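PDB 5AWV: putative hexose oxidase from Nonomuraea sp. ATCC 39727, which probably oxidises a hexose of glycopeptide antibiotics such as teicoplanin, using a covalently bound flavin (FAD). Local coordinates for residues Phe123-Glu126 against Pro127-Leu131; Val154-Gly157 against Gly158-Gly162. All blocks are in the same frame, centred on the assembly; numbering follows the deposited sequence.

Contact 1. Residues Phe123-Glu126 against Pro127-Leu131; sequences FLIE and PGNTL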
loop_
_atom_site.group_PDB
_atom_site.type_symbol
_atom_site.label_atom_id
_atom_site.label_comp_id
_atom_site.label_asym_id
_atom_site.label_seq_id
_atom_site.Cartn_x
_atom_site.Cartn_y
_atom_site.Cartn_z
ATOM N N PHE A 123 -17.244 -2.512 7.136
ATOM C CA PHE A 123 -16.493 -1.286 7.379
ATOM C C PHE A 123 -16.162 -0.531 6.147
ATOM O O PHE A 123 -15.554 -1.045 5.234
ATOM C CB PHE A 123 -15.217 -1.623 8.130
ATOM C CG PHE A 123 -15.455 -2.051 9.506
ATOM C CD1 PHE A 123 -15.619 -1.128 10.505
ATOM C CD2 PHE A 123 -15.552 -3.368 9.814
ATOM C CE1 PHE A 123 -15.812 -1.529 11.791
ATOM C CE2 PHE A 123 -15.768 -3.748 11.067
ATOM C CZ PHE A 123 -15.885 -2.857 12.081
ATOM N N LEU A 124 -16.602 0.695 6.086
ATOM C CA LEU A 124 -16.307 1.644 5.037
ATOM C C LEU A 124 -14.942 2.278 5.406
ATOM O O LEU A 124 -14.759 2.829 6.564
ATOM C CB LEU A 124 -17.387 2.739 5.050
ATOM C CG LEU A 124 -17.470 3.723 3.890
ATOM C CD1 LEU A 124 -18.604 4.740 3.954
ATOM C CD2 LEU A 124 -16.283 4.565 3.749
ATOM N N ILE A 125 -13.994 2.205 4.475
ATOM C CA ILE A 125 -12.656 2.853 4.611
ATOM C C ILE A 125 -12.413 3.591 3.345
ATOM O O ILE A 125 -12.371 3.022 2.214
ATOM C CB ILE A 125 -11.561 1.827 4.852
ATOM C CG1 ILE A 125 -11.933 0.960 6.072
ATOM C CG2 ILE A 125 -10.233 2.481 5.162
ATOM C CD1 ILE A 125 -10.931 -0.093 6.406
ATOM N N GLU A 126 -12.256 4.896 3.489
ATOM C CA GLU A 126 -11.974 5.772 2.370
ATOM C C GLU A 126 -10.491 5.801 2.009
ATOM O O GLU A 126 -9.677 5.530 2.879
ATOM C CB GLU A 126 -12.543 7.194 2.626
ATOM C CG GLU A 126 -14.021 7.220 2.371
ATOM C CD GLU A 126 -14.671 8.574 2.540
ATOM O OE1 GLU A 126 -14.101 9.448 3.191
ATOM O OE2 GLU A 126 -15.800 8.730 2.021
ATOM N N PRO A 127 -10.173 6.006 0.704
ATOM C CA PRO A 127 -8.827 5.905 0.100
ATOM C C PRO A 127 -7.792 6.911 0.593
ATOM O O PRO A 127 -6.633 6.599 0.573
ATOM C CB PRO A 127 -9.047 6.098 -1.400
ATOM C CG PRO A 127 -10.372 6.828 -1.462
ATOM C CD PRO A 127 -11.190 6.417 -0.310
ATOM N N GLY A 128 -8.180 8.022 1.131
ATOM C CA GLY A 128 -7.207 8.962 1.638
ATOM C C GLY A 128 -6.660 8.675 3.018
ATOM O O GLY A 128 -5.685 9.337 3.454
ATOM N N ASN A 129 -7.231 7.715 3.726
ATOM C CA ASN A 129 -6.669 7.282 4.986
ATOM C C ASN A 129 -5.268 6.644 4.822
ATOM O O ASN A 129 -5.005 5.972 3.829
ATOM C CB ASN A 129 -7.534 6.185 5.634
ATOM C CG ASN A 129 -8.791 6.718 6.213
ATOM O OD1 ASN A 129 -8.732 7.455 7.180
ATOM N ND2 ASN A 129 -9.936 6.382 5.623
ATOM N N THR A 130 -4.414 6.820 5.809
ATOM C CA THR A 130 -3.198 5.996 5.917
ATOM C C THR A 130 -3.486 4.719 6.655
ATOM O O THR A 130 -4.488 4.654 7.398
ATOM C CB THR A 130 -2.074 6.772 6.636
ATOM O OG1 THR A 130 -2.486 7.092 7.951
ATOM C CG2 THR A 130 -1.768 8.069 5.929
ATOM N N LEU A 131 -2.620 3.703 6.477
ATOM C CA LEU A 131 -2.675 2.489 7.265
ATOM C C LEU A 131 -2.616 2.732 8.746
ATOM O O LEU A 131 -3.419 2.186 9.474
ATOM C CB LEU A 131 -1.564 1.499 6.887
ATOM C CG LEU A 131 -1.652 0.991 5.426
ATOM C CD1 LEU A 131 -0.618 -0.093 5.133
ATOM C CD2 LEU A 131 -3.061 0.441 5.130
#
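Asn-129 reaches back to the carbonyl of Glu-126 with two donors. Its side-chain amide gives the shorter bond, ND2 to Glu-126 O at 2.9 Å, bent to 149° at the hydrogen; ND2 arrives 32° off the carbonyl plane. The second donor is the backbone N of Asn-129, 3.4 Å from Glu-126 O, a weak bond that closes a type I beta turn from Glu-126 to Asn-129. With CG beside its own backbone N (chi1 -74°), the Asn-129 side chain folds back over the turn and brings ND2 to the same oxygen. The neighbouring Glu-126 N, 3.5 Å from Asn-129 ND2, is itself a donor and makes no bond with it. The turn ends strand 122-125 of the antiparallel sheet in the FAD-binding domain, a domain of the PCMH class, and sends the chain toward helix 131-142. Thr-130 is the N-cap of that helix, its OG1 capping a backbone N further on. Glu-113 satisfies both polar side chains of the turn: its O accepts a further bond from Asn-129 ND2, and its N donates to OE1 of the Glu-126 carboxylate, which extends away from the turn. At the corner itself, the buried ring of Pro-127 touches the FAD. Ile-125 meets the Asn-129 side chain at about a right angle, its CG2 3.9 Å from Asn-129 ND2, and both side chains pack against Val-134 and Val-156.

Contact 2. Residues Val154-Gly157 against Gly158-Gly162; sequences VGVG and GHICG. With FAD (flavin-adenine dinucleotide), chain M.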
loop_
_atom_site.group_PDB
_atom_site.type_symbol
_atom_site.label_atom_id
_atom_site.label_comp_id
_atom_site.label_asym_id
_atom_site.label_seq_id
_atom_site.Cartn_x
_atom_site.Cartn_y
_atom_site.Cartn_z
ATOM N N VAL A 154 1.534 4.546 4.149
ATOM C CA VAL A 154 0.951 3.964 2.968
ATOM C C VAL A 154 -0.554 4.287 2.904
ATOM O O VAL A 154 -1.265 4.141 3.892
ATOM C CB VAL A 154 1.216 2.468 2.977
ATOM C CG1 VAL A 154 0.272 1.671 2.067
ATOM C CG2 VAL A 154 2.663 2.289 2.605
ATOM N N GLY A 155 -1.022 4.717 1.740
ATOM C CA GLY A 155 -2.450 4.987 1.569
ATOM C C GLY A 155 -3.338 3.792 1.311
ATOM O O GLY A 155 -3.002 2.833 0.583
ATOM N N VAL A 156 -4.539 3.871 1.833
ATOM C CA VAL A 156 -5.526 2.862 1.520
ATOM C C VAL A 156 -5.771 2.725 -0.031
ATOM O O VAL A 156 -5.971 1.621 -0.554
ATOM C CB VAL A 156 -6.824 3.185 2.297
ATOM C CG1 VAL A 156 -8.021 2.376 1.785
ATOM C CG2 VAL A 156 -6.555 2.865 3.759
ATOM N N GLY A 157 -5.812 3.852 -0.712
ATOM C CA GLY A 157 -6.209 3.862 -2.094
ATOM C C GLY A 157 -5.446 2.921 -2.970
ATOM O O GLY A 157 -6.050 2.072 -3.638
ATOM N N GLY A 158 -4.121 3.039 -2.964
ATOM C CA GLY A 158 -3.287 2.087 -3.721
ATOM C C GLY A 158 -3.123 0.742 -3.074
ATOM O O GLY A 158 -2.974 -0.287 -3.755
ATOM N N HIS A 159 -3.084 0.742 -1.755
ATOM C CA HIS A 159 -2.709 -0.440 -0.995
ATOM C C HIS A 159 -3.707 -1.603 -1.151
ATOM O O HIS A 159 -3.306 -2.760 -1.416
ATOM C CB HIS A 159 -2.434 -0.108 0.477
ATOM C CG HIS A 159 -1.922 -1.241 1.296
ATOM N ND1 HIS A 159 -0.633 -1.707 1.187
ATOM C CD2 HIS A 159 -2.493 -1.961 2.298
ATOM C CE1 HIS A 159 -0.440 -2.688 2.060
ATOM N NE2 HIS A 159 -1.558 -2.859 2.744
ATOM N N ILE A 160 -4.992 -1.309 -0.975
ATOM C CA ILE A 160 -6.012 -2.335 -0.974
ATOM C C ILE A 160 -6.145 -2.960 -2.383
ATOM O O ILE A 160 -6.021 -4.160 -2.507
ATOM C CB ILE A 160 -7.345 -1.907 -0.343
ATOM C CG1 ILE A 160 -7.162 -1.664 1.150
ATOM C CG2 ILE A 160 -8.394 -2.986 -0.514
ATOM C CD1 ILE A 160 -8.414 -1.227 1.844
ATOM N N CYS A 161 -6.365 -2.161 -3.417
ATOM C CA CYS A 161 -6.606 -2.710 -4.706
ATOM C C CYS A 161 -5.406 -3.400 -5.332
ATOM O O CYS A 161 -5.549 -4.200 -6.282
ATOM C CB CYS A 161 -7.217 -1.701 -5.690
ATOM S SG CYS A 161 -6.200 -0.388 -6.198
ATOM N N GLY A 162 -4.233 -3.094 -4.817
ATOM C CA GLY A 162 -3.041 -3.796 -5.242
ATOM C C GLY A 162 -2.645 -5.030 -4.474
ATOM O O GLY A 162 -1.639 -5.600 -4.775
HETATM P PA FAD M . -0.154 6.228 -4.427
HETATM O O1A FAD M . 1.246 6.560 -4.900
HETATM O O2A FAD M . -1.051 7.270 -3.941
HETATM O O5B FAD M . -0.909 5.367 -5.518
HETATM C C5B FAD M . -0.326 4.181 -6.158
HETATM C C4B FAD M . -1.037 3.894 -7.443
HETATM O O4B FAD M . -2.429 3.606 -7.271
HETATM C C3B FAD M . -0.986 5.002 -8.508
HETATM O O3B FAD M . -1.040 4.516 -9.872
HETATM C C2B FAD M . -2.231 5.745 -8.132
HETATM O O2B FAD M . -2.644 6.554 -9.183
HETATM C C1B FAD M . -3.195 4.660 -7.785
HETATM N N9A FAD M . -4.212 5.128 -6.872
HETATM C C8A FAD M . -4.098 5.733 -5.683
HETATM N N7A FAD M . -5.301 5.937 -5.102
HETATM C C5A FAD M . -6.220 5.436 -5.916
HETATM C C6A FAD M . -7.698 5.390 -5.932
HETATM N N6A FAD M . -8.353 5.928 -4.908
HETATM N N1A FAD M . -8.289 4.762 -6.992
HETATM C C2A FAD M . -7.561 4.251 -8.029
HETATM N N3A FAD M . -6.202 4.294 -8.107
HETATM C C4A FAD M . -5.531 4.919 -7.098
HETATM N N1 FAD M . 2.910 -2.990 0.409
HETATM C C2 FAD M . 2.544 -4.120 1.084
HETATM O O2 FAD M . 1.668 -4.867 0.590
HETATM N N3 FAD M . 3.065 -4.449 2.276
HETATM C C4 FAD M . 3.888 -3.618 2.951
HETATM O O4 FAD M . 4.332 -3.915 4.082
HETATM C C4X FAD M . 4.300 -2.364 2.308
HETATM N N5 FAD M . 5.142 -1.458 2.920
HETATM C C5X FAD M . 5.450 -0.245 2.366
HETATM C C6 FAD M . 6.260 0.650 3.096
HETATM C C7 FAD M . 6.610 1.839 2.402
HETATM C C7M FAD M . 7.534 2.857 3.118
HETATM C C8 FAD M . 6.086 2.189 1.022
HETATM C C8M FAD M . 6.257 3.570 0.436
HETATM C C9 FAD M . 5.225 1.266 0.389
HETATM C C9A FAD M . 4.921 0.078 0.985
HETATM N N10 FAD M . 4.081 -0.891 0.372
HETATM C C10 FAD M . 3.729 -2.078 0.995
HETATM C "C1'" FAD M . 3.552 -0.669 -1.013
HETATM C "C2'" FAD M . 2.188 -0.091 -1.033
HETATM O "O2'" FAD M . 1.300 -1.164 -0.787
HETATM C "C3'" FAD M . 2.014 0.387 -2.426
HETATM O "O3'" FAD M . 3.058 1.340 -2.635
HETATM C "C4'" FAD M . 0.620 1.051 -2.599
HETATM O "O4'" FAD M . 0.326 1.036 -3.999
HETATM C "C5'" FAD M . 0.703 2.479 -2.122
HETATM O "O5'" FAD M . -0.602 3.090 -2.149
HETATM P P FAD M . -0.715 4.646 -1.967
HETATM O O1P FAD M . -2.110 5.038 -1.933
HETATM O O2P FAD M . 0.106 5.165 -0.819
HETATM O O3P FAD M . 0.110 5.119 -3.256
#
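At the edge of the His-159 ring, the ribityl hydroxyl O2' of the FAD lies near the ring plane and flavin N1 lies in it. His-159 ND1 is 2.8 Å from FAD O2', a hydrogen bond in which either atom could be the donor, and His-159 CE1 comes within 3.4 Å of FAD O2. Val-154 CG1 approaches the imidazole obliquely, 3.6 Å from His-159 ND1, and the two side chains cross at about a right angle. The other branch of the valine, CG2, turns to the isoalloxazine and stands 3.5 Å from FAD C9. A chi1 of -175° sets the His-159 ring opposite the backbone N and carries it out from the helix to the ribityl chain. Gly-155 is the N-cap of helix 156-161 in the FAD-binding domain of the PCMH class, and the flavin-side phosphate sits at this helix start. Gly-155 N donates to FAD O2P (2.8 Å) and Gly-158 N to FAD O1P (3.0 Å), so two backbone amides grip one phosphate; the helix end would probably favour its negative charge. Gly-157 brings bare backbone against the adenine, its C 3.7 Å from FAD N7A. Behind this surface the first helical turn is closed by His-159 N to Gly-155 O and by a nearly straight bond (176°) from Ile-160 N to Val-156 O. The Val-156 and Ile-160 side chains lie side by side, pointing the same way, with Val-156 CG1 3.6 Å from Ile-160 CD1, and both touch Tyr-227.

Both contacts are local and follow in series along the chain, neither nested nor crossing. Coming from strand 122-125, contact 1 closes the turn that leads into helix 131-142; after that helix and the loop that follows, contact 2 spans the N-cap and the whole of the short helix 156-161. The two then meet in space, their centres about 9 Å apart. Asn-129 O is 2.9 Å from Val-156 N and Leu-131 N is 3.0 Å from Val-154 O, both probable hydrogen bonds, so the chain after the strand runs beside the segment that binds the flavin-side phosphate. Leu-131 CD2 also packs on His-159 CD2 at 3.8 Å. Together they tie the five-stranded sheet and helix 131-142 to the FAD site.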